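Local coordinates for NAD-dependent aldehyde dehydrogenase (Burkholderia multivorans, PDB 5UJU), which probably oxidises aldehydes to carboxylic acids with NAD as the electron acceptor, at residues Arg205-Val210 with Pro288-Ile293; Asp283-Pro288 with Thr303-His308; Val235-His240 with Val268-Thr273; Leu68-Ser73 with Asp98-Ala103. All blocks are in the same frame, centred on the assembly; numbering follows the deposited sequence. Where two conformers were deposited one is given.

Contact 1: residues Arg205-Val210 with Pro288-Ile293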
loop_
_atom_site.group_PDB
_atom_site.type_symbol
_atom_site.label_atom_id
_atom_site.label_comp_id
_atom_site.label_asym_id
_atom_site.label_seq_id
_atom_site.Cartn_x
_atom_site.Cartn_y
_atom_site.Cartn_z
ATOM N N ARG A 205 -5.861 -7.380 8.927
ATOM C CA ARG A 205 -6.901 -7.350 7.903
ATOM C C ARG A 205 -7.842 -8.550 8.015
ATOM O O ARG A 205 -9.058 -8.413 7.849
ATOM C CB ARG A 205 -6.257 -7.292 6.517
ATOM C CG ARG A 205 -5.612 -5.951 6.238
ATOM C CD ARG A 205 -6.665 -4.878 6.029
ATOM N NE ARG A 205 -6.073 -3.707 5.394
ATOM C CZ ARG A 205 -6.756 -2.778 4.737
ATOM N NH1 ARG A 205 -8.079 -2.873 4.631
ATOM N NH2 ARG A 205 -6.101 -1.762 4.172
ATOM N N GLY A 206 -7.304 -9.738 8.268
ATOM C CA GLY A 206 -8.141 -10.919 8.292
ATOM C C GLY A 206 -7.397 -12.157 7.853
ATOM O O GLY A 206 -6.352 -12.493 8.419
ATOM N N THR A 207 -7.923 -12.855 6.853
ATOM C CA THR A 207 -7.276 -14.051 6.339
ATOM C C THR A 207 -6.530 -13.724 5.053
ATOM O O THR A 207 -7.112 -13.190 4.102
ATOM C CB THR A 207 -8.297 -15.161 6.109
ATOM O OG1 THR A 207 -8.865 -15.533 7.370
ATOM C CG2 THR A 207 -7.637 -16.387 5.486
ATOM N N GLY A 208 -5.252 -14.069 5.022
ATOM C CA GLY A 208 -4.437 -13.916 3.834
ATOM C C GLY A 208 -4.340 -15.238 3.095
ATOM O O GLY A 208 -4.505 -16.312 3.684
ATOM N N LEU A 209 -4.118 -15.142 1.783
ATOM C CA LEU A 209 -3.966 -16.293 0.906
ATOM C C LEU A 209 -2.571 -16.245 0.288
ATOM O O LEU A 209 -2.149 -15.198 -0.219
ATOM C CB LEU A 209 -5.065 -16.291 -0.169
ATOM C CG LEU A 209 -4.962 -17.289 -1.325
ATOM C CD1 LEU A 209 -5.112 -18.715 -0.799
ATOM C CD2 LEU A 209 -5.987 -16.999 -2.467
ATOM N N VAL A 210 -1.840 -17.357 0.366
ATOM C CA VAL A 210 -0.519 -17.478 -0.248
ATOM C C VAL A 210 -0.632 -18.483 -1.385
ATOM O O VAL A 210 -0.942 -19.658 -1.154
ATOM C CB VAL A 210 0.565 -17.888 0.763
ATOM C CG1 VAL A 210 1.895 -18.122 0.045
ATOM C CG2 VAL A 210 0.746 -16.797 1.812
ATOM N N PRO A 288 -15.135 -13.091 0.250
ATOM C CA PRO A 288 -15.028 -11.854 1.038
ATOM C C PRO A 288 -14.113 -11.988 2.231
ATOM O O PRO A 288 -13.574 -10.971 2.690
ATOM C CB PRO A 288 -16.479 -11.562 1.461
ATOM C CG PRO A 288 -17.259 -12.789 1.143
ATOM C CD PRO A 288 -16.529 -13.486 0.021
ATOM N N GLU A 289 -13.899 -13.210 2.736
ATOM C CA GLU A 289 -13.015 -13.409 3.881
ATOM C C GLU A 289 -11.546 -13.276 3.519
ATOM O O GLU A 289 -10.719 -13.034 4.403
ATOM C CB GLU A 289 -13.242 -14.795 4.502
ATOM C CG GLU A 289 -14.662 -15.059 5.044
ATOM C CD GLU A 289 -15.599 -15.696 4.012
ATOM O OE1 GLU A 289 -15.321 -15.642 2.790
ATOM O OE2 GLU A 289 -16.608 -16.287 4.428
ATOM N N ILE A 290 -11.192 -13.417 2.245
ATOM C CA ILE A 290 -9.795 -13.330 1.838
ATOM C C ILE A 290 -9.470 -11.847 1.651
ATOM O O ILE A 290 -9.991 -11.195 0.742
ATOM C CB ILE A 290 -9.543 -14.141 0.562
ATOM C CG1 ILE A 290 -9.874 -15.614 0.822
ATOM C CG2 ILE A 290 -8.090 -13.967 0.060
ATOM C CD1 ILE A 290 -8.985 -16.247 1.892
ATOM N N LYS A 291 -8.637 -11.303 2.537
ATOM C CA LYS A 291 -8.338 -9.877 2.542
ATOM C C LYS A 291 -6.965 -9.548 1.989
ATOM O O LYS A 291 -6.711 -8.382 1.659
ATOM C CB LYS A 291 -8.424 -9.314 3.971
ATOM C CG LYS A 291 -9.793 -9.473 4.610
ATOM C CD LYS A 291 -10.809 -8.688 3.830
ATOM C CE LYS A 291 -12.105 -8.596 4.604
ATOM N NZ LYS A 291 -13.164 -8.016 3.746
ATOM N N LEU A 292 -6.076 -10.530 1.916
ATOM C CA LEU A 292 -4.727 -10.356 1.397
ATOM C C LEU A 292 -4.432 -11.533 0.477
ATOM O O LEU A 292 -4.834 -12.664 0.770
ATOM C CB LEU A 292 -3.691 -10.293 2.533
ATOM C CG LEU A 292 -3.927 -9.336 3.716
ATOM C CD1 LEU A 292 -2.898 -9.468 4.803
ATOM C CD2 LEU A 292 -3.923 -7.914 3.232
ATOM N N ILE A 293 -3.753 -11.274 -0.638
ATOM C CA ILE A 293 -3.320 -12.341 -1.545
ATOM C C ILE A 293 -1.884 -12.061 -1.955
ATOM O O ILE A 293 -1.583 -10.956 -2.423
ATOM C CB ILE A 293 -4.211 -12.438 -2.800
ATOM C CG1 ILE A 293 -5.678 -12.690 -2.429
ATOM C CG2 ILE A 293 -3.662 -13.518 -3.782
ATOM C CD1 ILE A 293 -6.630 -12.673 -3.634
HETATM O O HOH W 1 -11.189 -12.481 7.042
#
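Two backbone hydrogen bonds join 205-210 to 288-293: Lys291 N donates to Thr207 O at 2.9 Å with a nearly straight N-H...O angle of 164°, and Leu209 N donates to Leu292 O at 2.8 Å. Three carbonyl oxygens also take CA-H...O contacts, the shortest from Gly208 CA to Leu292 O at 3.3 Å. Before the Thr207-Ile290 pair a water bridges the two backbones, accepting from Thr207 N and donating to Glu289 O. The pairing is parallel. Thr207 faces Ile290, but Gly208 already faces Leu292, a one-residue slip that makes a beta bulge around Lys291. Strands 191-211 and 290-296 are neighbours in the alpha/beta sheet of the aldehyde dehydrogenase fold, and here their short segments run at 39° to each other.

Apolar packing divides between the faces. On the Leu209 and Ile293 face, Leu209 CB meets Ile290 CG2 at 3.8 Å, and helix 278-285 covers this side through Leu284. Ile290 CD1 also reaches Thr207 CG2 at 3.8 Å. On the Leu292 face, the side chains of Leu292 and Arg205 cross at about a right angle, with Leu292 CD2 4.0 Å from Arg205 CG.

Polar ends turn outward from the contact. Lys291, bent at chi2 (-63°), passes over Arg205 O and returns its NZ to Pro288 O. The guanidinium of Arg205 bonds to Asn552 and, across the dimer interface, to Gly535 O of the second subunit.

Contact 2: residues Asp283-Pro288 with Thr303-His308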
loop_
_atom_site.group_PDB
_atom_site.type_symbol
_atom_site.label_atom_id
_atom_site.label_comp_id
_atom_site.label_asym_id
_atom_site.label_seq_id
_atom_site.Cartn_x
_atom_site.Cartn_y
_atom_site.Cartn_z
ATOM N N ASP A 283 -12.312 -18.989 -7.328
ATOM C CA ASP A 283 -13.403 -18.917 -6.360
ATOM C C ASP A 283 -12.882 -18.540 -4.987
ATOM O O ASP A 283 -13.472 -17.699 -4.303
ATOM C CB ASP A 283 -14.150 -20.248 -6.293
ATOM C CG ASP A 283 -14.959 -20.526 -7.541
ATOM O OD1 ASP A 283 -15.102 -19.600 -8.377
ATOM O OD2 ASP A 283 -15.448 -21.670 -7.683
ATOM N N LEU A 284 -11.769 -19.151 -4.574
ATOM C CA LEU A 284 -11.164 -18.819 -3.289
ATOM C C LEU A 284 -10.684 -17.369 -3.253
ATOM O O LEU A 284 -10.933 -16.647 -2.280
ATOM C CB LEU A 284 -10.003 -19.781 -3.014
ATOM C CG LEU A 284 -9.193 -19.541 -1.748
ATOM C CD1 LEU A 284 -10.125 -19.528 -0.520
ATOM C CD2 LEU A 284 -8.144 -20.621 -1.604
ATOM N N ALA A 285 -10.017 -16.916 -4.321
ATOM C CA ALA A 285 -9.467 -15.568 -4.337
ATOM C C ALA A 285 -10.542 -14.498 -4.248
ATOM O O ALA A 285 -10.247 -13.382 -3.802
ATOM C CB ALA A 285 -8.632 -15.352 -5.602
ATOM N N LEU A 286 -11.780 -14.809 -4.647
ATOM C CA LEU A 286 -12.869 -13.845 -4.606
ATOM C C LEU A 286 -13.687 -13.902 -3.307
ATOM O O LEU A 286 -14.617 -13.102 -3.149
ATOM C CB LEU A 286 -13.810 -14.070 -5.803
ATOM C CG LEU A 286 -13.211 -13.888 -7.210
ATOM C CD1 LEU A 286 -14.280 -13.854 -8.284
ATOM C CD2 LEU A 286 -12.387 -12.621 -7.267
ATOM N N ARG A 287 -13.374 -14.800 -2.368
ATOM C CA ARG A 287 -14.187 -14.878 -1.143
ATOM C C ARG A 287 -14.043 -13.602 -0.321
ATOM O O ARG A 287 -12.937 -13.069 -0.189
ATOM C CB ARG A 287 -13.795 -16.080 -0.278
ATOM C CG ARG A 287 -14.228 -17.420 -0.835
ATOM C CD ARG A 287 -15.728 -17.598 -0.630
ATOM N NE ARG A 287 -16.073 -17.702 0.798
ATOM C CZ ARG A 287 -16.205 -18.856 1.458
ATOM N NH1 ARG A 287 -16.015 -20.006 0.823
ATOM N NH2 ARG A 287 -16.525 -18.865 2.754
ATOM N N PRO A 288 -15.135 -13.091 0.250
ATOM C CA PRO A 288 -15.028 -11.854 1.038
ATOM C C PRO A 288 -14.113 -11.988 2.231
ATOM O O PRO A 288 -13.574 -10.971 2.690
ATOM C CB PRO A 288 -16.479 -11.562 1.461
ATOM C CG PRO A 288 -17.259 -12.789 1.143
ATOM C CD PRO A 288 -16.529 -13.486 0.021
ATOM N N THR A 303 -2.324 -10.803 -13.079
ATOM C CA THR A 303 -3.168 -9.697 -13.523
ATOM C C THR A 303 -4.640 -9.944 -13.205
ATOM O O THR A 303 -5.373 -9.016 -12.839
ATOM C CB THR A 303 -2.983 -9.512 -15.031
ATOM O OG1 THR A 303 -1.614 -9.197 -15.306
ATOM C CG2 THR A 303 -3.849 -8.419 -15.548
ATOM N N TRP A 304 -5.107 -11.179 -13.391
ATOM C CA TRP A 304 -6.492 -11.492 -13.059
ATOM C C TRP A 304 -6.781 -11.172 -11.596
ATOM O O TRP A 304 -7.789 -10.531 -11.281
ATOM C CB TRP A 304 -6.785 -12.965 -13.368
ATOM C CG TRP A 304 -8.229 -13.341 -13.244
ATOM C CD1 TRP A 304 -9.161 -13.366 -14.239
ATOM C CD2 TRP A 304 -8.912 -13.731 -12.045
ATOM N NE1 TRP A 304 -10.378 -13.753 -13.738
ATOM C CE2 TRP A 304 -10.254 -13.979 -12.392
ATOM C CE3 TRP A 304 -8.515 -13.897 -10.716
ATOM C CZ2 TRP A 304 -11.207 -14.379 -11.457
ATOM C CZ3 TRP A 304 -9.467 -14.301 -9.783
ATOM C CH2 TRP A 304 -10.796 -14.535 -10.163
ATOM N N LEU A 305 -5.879 -11.572 -10.690
ATOM C CA LEU A 305 -6.077 -11.335 -9.258
ATOM C C LEU A 305 -6.105 -9.846 -8.928
ATOM O O LEU A 305 -6.935 -9.390 -8.132
ATOM C CB LEU A 305 -4.974 -12.026 -8.457
ATOM C CG LEU A 305 -4.978 -13.546 -8.490
ATOM C CD1 LEU A 305 -3.649 -14.058 -8.034
ATOM C CD2 LEU A 305 -6.065 -14.065 -7.559
ATOM N N GLU A 306 -5.169 -9.080 -9.489
ATOM C CA GLU A 306 -5.129 -7.646 -9.218
ATOM C C GLU A 306 -6.433 -6.972 -9.621
ATOM O O GLU A 306 -6.915 -6.062 -8.935
ATOM C CB GLU A 306 -3.961 -6.994 -9.961
ATOM C CG GLU A 306 -2.590 -7.514 -9.572
ATOM C CD GLU A 306 -1.538 -7.068 -10.560
ATOM O OE1 GLU A 306 -1.884 -6.260 -11.438
ATOM O OE2 GLU A 306 -0.383 -7.525 -10.475
ATOM N N ARG A 307 -7.025 -7.418 -10.721
ATOM C CA ARG A 307 -8.209 -6.765 -11.258
ATOM C C ARG A 307 -9.507 -7.277 -10.652
ATOM O O ARG A 307 -10.465 -6.505 -10.511
ATOM C CB ARG A 307 -8.238 -6.938 -12.775
ATOM C CG ARG A 307 -7.094 -6.226 -13.463
ATOM C CD ARG A 307 -6.981 -6.603 -14.926
ATOM N NE ARG A 307 -5.863 -5.911 -15.558
ATOM C CZ ARG A 307 -5.989 -4.992 -16.509
ATOM N NH1 ARG A 307 -7.192 -4.655 -16.957
ATOM N NH2 ARG A 307 -4.905 -4.417 -17.014
ATOM N N HIS A 308 -9.567 -8.553 -10.275
ATOM C CA HIS A 308 -10.851 -9.144 -9.924
ATOM C C HIS A 308 -11.048 -9.403 -8.441
ATOM O O HIS A 308 -12.186 -9.354 -7.980
ATOM C CB HIS A 308 -11.054 -10.434 -10.726
ATOM C CG HIS A 308 -11.168 -10.169 -12.188
ATOM N ND1 HIS A 308 -10.092 -10.265 -13.044
ATOM C CD2 HIS A 308 -12.200 -9.706 -12.931
ATOM C CE1 HIS A 308 -10.473 -9.927 -14.263
ATOM N NE2 HIS A 308 -11.743 -9.570 -14.218
#
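Leu286 CG stands anti to its carbonyl carbon (chi1 -62°), while Trp304 CG lies opposite the backbone N (chi1 -172°), and these torsions send the leucine branches and the far end of the indole into the space between 283-288 and 303-308. Leu286 crosses the indole at about a right angle. Leu286 CG, CD1 and CD2 all lie within 4.0 Å of Trp304 CH2, the nearest being Leu286 CD2 at 3.8 Å, which approaches obliquely. The same methyl rests 3.3 Å from His308 O.

Deeper in, Ala285 CB lies at the edge of the six-membered ring, near its plane, 4.4 Å from Trp304 CZ3. Its closest partner across the contact is Leu305 CD2 at 3.5 Å, slightly inside usual van der Waals separation. Leu305 continues inward to Phe295 and Leu211 of the sheet, so the end of helix 278-285 and the last turns of helix 299-308 meet beside strand 290-296.

His308 ND1 donates to Trp304 O at 2.9 Å with an N-H...O angle of 144°, and this carbonyl also accepts from His308 N. The side-chain bond holds the imidazole over one face of the indole, with His308 ND1 3.4 Å above the plane and near the rim.

No hydrogen bond crosses between the segments. Their cohesion is therefore dispersive and hydrophobic, whereas the histidine's ND1 proton is spent inside helix 299-308, on Trp304 O, and Ala285 O is taken up by Gln311.

Contact 3: residues Val235-His240 with Val268-Thr273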
loop_
_atom_site.group_PDB
_atom_site.type_symbol
_atom_site.label_atom_id
_atom_site.label_comp_id
_atom_site.label_asym_id
_atom_site.label_seq_id
_atom_site.Cartn_x
_atom_site.Cartn_y
_atom_site.Cartn_z
ATOM N N VAL A 235 -3.573 -17.274 7.738
ATOM C CA VAL A 235 -3.038 -17.559 6.403
ATOM C C VAL A 235 -3.519 -18.920 5.914
ATOM O O VAL A 235 -3.400 -19.919 6.629
ATOM C CB VAL A 235 -1.497 -17.522 6.396
ATOM C CG1 VAL A 235 -0.973 -17.618 4.981
ATOM C CG2 VAL A 235 -0.984 -16.259 7.069
ATOM N N ILE A 236 -4.003 -18.970 4.677
ATOM C CA ILE A 236 -4.222 -20.221 3.952
ATOM C C ILE A 236 -3.119 -20.315 2.907
ATOM O O ILE A 236 -2.966 -19.406 2.073
ATOM C CB ILE A 236 -5.613 -20.279 3.294
ATOM C CG1 ILE A 236 -6.736 -20.217 4.353
ATOM C CG2 ILE A 236 -5.747 -21.525 2.433
ATOM C CD1 ILE A 236 -8.122 -19.975 3.768
ATOM N N VAL A 237 -2.313 -21.370 2.986
ATOM C CA VAL A 237 -1.199 -21.575 2.062
ATOM C C VAL A 237 -1.649 -22.561 0.996
ATOM O O VAL A 237 -1.968 -23.717 1.307
ATOM C CB VAL A 237 0.055 -22.080 2.789
ATOM C CG1 VAL A 237 1.193 -22.294 1.803
ATOM C CG2 VAL A 237 0.468 -21.105 3.892
ATOM N N LYS A 238 -1.690 -22.098 -0.255
ATOM C CA LYS A 238 -2.088 -22.899 -1.410
ATOM C C LYS A 238 -0.880 -23.074 -2.317
ATOM O O LYS A 238 -0.634 -22.228 -3.191
ATOM C CB LYS A 238 -3.236 -22.219 -2.168
ATOM C CG LYS A 238 -4.118 -23.168 -2.986
ATOM C CD LYS A 238 -3.410 -23.838 -4.157
ATOM C CE LYS A 238 -3.014 -22.818 -5.237
ATOM N NZ LYS A 238 -2.325 -23.530 -6.364
ATOM N N PRO A 239 -0.090 -24.132 -2.163
ATOM C CA PRO A 239 1.109 -24.262 -2.999
ATOM C C PRO A 239 0.757 -24.594 -4.441
ATOM O O PRO A 239 -0.340 -25.048 -4.772
ATOM C CB PRO A 239 1.901 -25.411 -2.351
ATOM C CG PRO A 239 1.224 -25.667 -0.998
ATOM C CD PRO A 239 -0.191 -25.196 -1.147
ATOM N N HIS A 240 1.722 -24.369 -5.312
ATOM C CA HIS A 240 1.600 -24.917 -6.649
ATOM C C HIS A 240 1.490 -26.440 -6.559
ATOM O O HIS A 240 2.224 -27.067 -5.783
ATOM C CB HIS A 240 2.802 -24.508 -7.501
ATOM C CG HIS A 240 2.665 -24.897 -8.936
ATOM N ND1 HIS A 240 2.841 -26.193 -9.367
ATOM C CD2 HIS A 240 2.360 -24.169 -10.040
ATOM C CE1 HIS A 240 2.662 -26.247 -10.676
ATOM N NE2 HIS A 240 2.368 -25.033 -11.108
ATOM N N VAL A 268 -2.679 -21.061 10.607
ATOM C CA VAL A 268 -2.060 -21.413 9.322
ATOM C C VAL A 268 -2.572 -22.778 8.874
ATOM O O VAL A 268 -2.438 -23.766 9.609
ATOM C CB VAL A 268 -0.525 -21.424 9.406
ATOM C CG1 VAL A 268 0.074 -21.858 8.069
ATOM C CG2 VAL A 268 -0.015 -20.053 9.810
ATOM N N THR A 269 -3.136 -22.841 7.661
ATOM C CA THR A 269 -3.622 -24.094 7.090
ATOM C C THR A 269 -3.036 -24.305 5.699
ATOM O O THR A 269 -2.512 -23.378 5.070
ATOM C CB THR A 269 -5.157 -24.142 7.007
ATOM O OG1 THR A 269 -5.644 -22.989 6.315
ATOM C CG2 THR A 269 -5.772 -24.194 8.416
ATOM N N LEU A 270 -3.136 -25.541 5.218
ATOM C CA LEU A 270 -2.552 -25.944 3.943
ATOM C C LEU A 270 -3.660 -26.433 3.026
ATOM O O LEU A 270 -4.351 -27.403 3.349
ATOM C CB LEU A 270 -1.518 -27.056 4.143
ATOM C CG LEU A 270 -0.889 -27.520 2.832
ATOM C CD1 LEU A 270 0.263 -26.574 2.452
ATOM C CD2 LEU A 270 -0.431 -28.988 2.899
ATOM N N LEU A 271 -3.818 -25.785 1.880
ATOM C CA LEU A 271 -4.811 -26.194 0.894
ATOM C C LEU A 271 -4.047 -26.850 -0.264
ATOM O O LEU A 271 -3.668 -26.189 -1.235
ATOM C CB LEU A 271 -5.653 -24.993 0.432
ATOM C CG LEU A 271 -6.729 -25.276 -0.639
ATOM C CD1 LEU A 271 -7.738 -26.243 -0.100
ATOM C CD2 LEU A 271 -7.424 -24.007 -1.121
ATOM N N ALA A 272 -3.808 -28.152 -0.145
ATOM C CA ALA A 272 -3.172 -28.903 -1.216
ATOM C C ALA A 272 -4.198 -29.195 -2.296
ATOM O O ALA A 272 -5.379 -29.403 -2.000
ATOM C CB ALA A 272 -2.580 -30.206 -0.691
ATOM N N THR A 273 -3.752 -29.190 -3.553
ATOM C CA THR A 273 -4.655 -29.391 -4.676
ATOM C C THR A 273 -4.016 -30.308 -5.712
ATOM O O THR A 273 -2.806 -30.571 -5.703
ATOM C CB THR A 273 -5.040 -28.054 -5.337
ATOM O OG1 THR A 273 -3.862 -27.411 -5.845
ATOM C CG2 THR A 273 -5.690 -27.126 -4.336
HETATM O O HOH W 2 -5.691 -20.706 8.058
HETATM O O HOH W 3 -1.455 -27.452 -4.319
#
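Val237 O accepts the shortest direct bond between the two segments, from Leu271 N at 2.8 Å with an N-H...O angle of 171°, and a CA-H...O contact from Leu270 CA reaches the same oxygen. Val237 N donates to Thr269 O at 2.9 Å, and Thr269 N to Val235 O at 3.1 Å. This alternation fixes the parallel register Val235-Val268, Ile236-Thr269 and Val237-Leu270.

Ile236 and Thr269 lie side by side on one face, with Ile236 CG1 3.6 Å from Thr269 OG1. The threonine hydroxyl sits between its backbone N and carbonyl carbon (chi1 53°), which leaves it hydrogen-bonded to a water 2.8 Å from Val235 O. Helix 97-132 covers this face through Leu100 and Ile101. On the other face, where Val235, Val237 and Val268 point, the Pro239 and Leu270 side chains cross at about a right angle, Pro239 CG 3.7 Å from Leu270 CD1.

At the C-terminal end of strand 234-238, Lys238 CG, opposite the backbone N (chi1 -155°), lies 3.5 Å from Leu271 O. Bends at chi2 and chi3 bring Lys238 NZ back above the carbonyl plane of Pro239 O, 3.0 Å away. NZ forms a salt bridge with Asp277, which also binds Thr273 OG1. A second water donates to Pro239 O and Thr273 OG1.

Strand 234-238, helix 245-260 and strand 268-270 thus make a beta-alpha-beta crossover, the repeating element of the Rossmann-like NAD-binding domain in aldehyde dehydrogenases.

Contact 4: residues Leu68-Ser73 with Asp98-Ala103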
loop_
_atom_site.group_PDB
_atom_site.type_symbol
_atom_site.label_atom_id
_atom_site.label_comp_id
_atom_site.label_asym_id
_atom_site.label_seq_id
_atom_site.Cartn_x
_atom_site.Cartn_y
_atom_site.Cartn_z
ATOM N N LEU A 68 -1.696 -33.639 9.046
ATOM C CA LEU A 68 -2.076 -32.365 9.649
ATOM C C LEU A 68 -3.387 -32.549 10.398
ATOM O O LEU A 68 -4.235 -33.338 9.975
ATOM C CB LEU A 68 -2.249 -31.236 8.630
ATOM C CG LEU A 68 -1.073 -30.795 7.773
ATOM C CD1 LEU A 68 -1.609 -29.980 6.612
ATOM C CD2 LEU A 68 -0.134 -29.964 8.621
ATOM N N ASP A 69 -3.553 -31.839 11.516
ATOM C CA ASP A 69 -4.801 -31.895 12.271
ATOM C C ASP A 69 -5.727 -30.711 11.972
ATOM O O ASP A 69 -6.433 -30.226 12.862
ATOM C CB ASP A 69 -4.532 -32.003 13.770
ATOM C CG ASP A 69 -3.780 -30.810 14.325
ATOM O OD1 ASP A 69 -3.334 -29.944 13.541
ATOM O OD2 ASP A 69 -3.677 -30.720 15.568
ATOM N N GLN A 70 -5.737 -30.231 10.735
ATOM C CA GLN A 70 -6.655 -29.203 10.264
ATOM C C GLN A 70 -7.933 -29.861 9.752
ATOM O O GLN A 70 -7.958 -31.070 9.510
ATOM C CB GLN A 70 -5.996 -28.372 9.143
ATOM C CG GLN A 70 -5.751 -29.144 7.876
ATOM C CD GLN A 70 -5.045 -28.328 6.784
ATOM O OE1 GLN A 70 -4.181 -27.496 7.068
ATOM N NE2 GLN A 70 -5.391 -28.603 5.528
ATOM N N PRO A 71 -9.020 -29.101 9.586
ATOM C CA PRO A 71 -10.273 -29.707 9.103
ATOM C C PRO A 71 -10.077 -30.360 7.745
ATOM O O PRO A 71 -9.361 -29.840 6.889
ATOM C CB PRO A 71 -11.240 -28.519 9.021
ATOM C CG PRO A 71 -10.668 -27.486 9.911
ATOM C CD PRO A 71 -9.175 -27.660 9.847
ATOM N N ALA A 72 -10.624 -31.562 7.588
ATOM C CA ALA A 72 -10.376 -32.312 6.368
ATOM C C ALA A 72 -11.579 -33.173 6.025
ATOM O O ALA A 72 -12.395 -33.511 6.887
ATOM C CB ALA A 72 -9.127 -33.182 6.499
ATOM N N SER A 73 -11.673 -33.538 4.750
ATOM C CA SER A 73 -12.810 -34.298 4.250
ATOM C C SER A 73 -12.627 -35.805 4.381
ATOM O O SER A 73 -13.580 -36.550 4.134
ATOM C CB SER A 73 -13.066 -33.952 2.786
ATOM O OG SER A 73 -11.955 -34.355 1.998
ATOM N N ASP A 98 -13.913 -23.632 1.782
ATOM C CA ASP A 98 -14.932 -23.328 2.779
ATOM C C ASP A 98 -14.492 -23.712 4.187
ATOM O O ASP A 98 -14.534 -22.891 5.112
ATOM C CB ASP A 98 -16.206 -24.074 2.409
ATOM C CG ASP A 98 -17.400 -23.186 2.403
ATOM O OD1 ASP A 98 -17.925 -22.917 3.500
ATOM O OD2 ASP A 98 -17.791 -22.740 1.303
ATOM N N ALA A 99 -14.074 -24.965 4.367
ATOM C CA ALA A 99 -13.672 -25.439 5.690
ATOM C C ALA A 99 -12.460 -24.676 6.215
ATOM O O ALA A 99 -12.390 -24.356 7.405
ATOM C CB ALA A 99 -13.381 -26.938 5.644
ATOM N N LEU A 100 -11.491 -24.371 5.347
ATOM C CA LEU A 100 -10.288 -23.706 5.838
ATOM C C LEU A 100 -10.559 -22.241 6.138
ATOM O O LEU A 100 -9.991 -21.681 7.077
ATOM C CB LEU A 100 -9.140 -23.854 4.839
ATOM C CG LEU A 100 -8.631 -25.269 4.573
ATOM C CD1 LEU A 100 -7.395 -25.193 3.658
ATOM C CD2 LEU A 100 -8.279 -26.002 5.866
ATOM N N ILE A 101 -11.417 -21.595 5.348
ATOM C CA ILE A 101 -11.813 -20.230 5.682
ATOM C C ILE A 101 -12.513 -20.191 7.042
ATOM O O ILE A 101 -12.258 -19.292 7.860
ATOM C CB ILE A 101 -12.701 -19.644 4.573
ATOM C CG1 ILE A 101 -11.851 -19.269 3.351
ATOM C CG2 ILE A 101 -13.496 -18.446 5.098
ATOM C CD1 ILE A 101 -12.674 -18.835 2.168
ATOM N N ALA A 102 -13.398 -21.155 7.313
ATOM C CA ALA A 102 -14.060 -21.175 8.632
ATOM C C ALA A 102 -13.048 -21.420 9.748
ATOM O O ALA A 102 -13.111 -20.782 10.809
ATOM C CB ALA A 102 -15.170 -22.228 8.680
ATOM N N ALA A 103 -12.105 -22.339 9.529
ATOM C CA ALA A 103 -11.127 -22.634 10.578
ATOM C C ALA A 103 -10.217 -21.434 10.849
ATOM O O ALA A 103 -9.888 -21.143 12.008
ATOM C CB ALA A 103 -10.318 -23.877 10.210
#
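Pro71 packs its ring on Ala99 and Ala103, against the flank of helix 97-132 that carries them, and apolar contacts of this kind dominate. Pro71 CG is 3.6 Å from Ala103 CB and Pro71 CB 4.3 Å from Ala99 CB. These two alanines are four residues apart, one turn of the helix, and the hydrogen bond from Ala103 N to Ala99 O at 2.9 Å holds that turn, so the proline spans two methyls on the same side of it. The CA atoms of Pro71 and Ala99 are 6.4 Å apart, a close approach that the small alanine side chains permit. Leu100, with CG anti to its carbonyl carbon (chi1 -64°), adds a branch from the sheet side: its CD2 is 4.4 Å from Pro71 CD.

The mixed contact is that of Gln70 with Leu100. The two side chains pass at a slant, and Leu100 CD2 touches the amide at Gln70 NE2, 3.9 Å away. With chi1 at 67° and the chain extended beyond CG, the glutamine extends toward strand 268-270, where NE2 donates to Leu270 O.

Polar bonds to the surroundings place the 68-73 loop. Asp69 makes salt bridges with Arg255 and Arg259, and Pro71 O accepts from Ser95 OG.

Between the segments themselves there is no hydrogen bond. The chemistry implies that the loop lies on the helix by shape and hydrophobic cover, while its orientation is probably set by the glutamine amide bonded to Leu270 O, by Ser95 at Pro71 O and by the aspartate's two arginine salt bridges.

Overall arrangement
Contact 4 comes first along the chain, and contact 3 is nested within the loop closed by contact 1, whose segments alternate with those of contact 2. Contacts 1 and 3 share one sheet: strand 191-211 lies between strands 290-296 and 234-238, strand 268-270 follows, and the two contact centres are about 12 Å apart. Contact 2, about 10 Å from contact 1, packs together the helices before and after strand 290-296. Contact 4, about 11 Å from contact 3, lays the 68-73 loop and helix 97-132 beside strand 268-270. Leu284 touches both Leu209 and Leu271, and Ile101 touches Glu289, so all four form one continuous part of the probable nucleotide-binding domain.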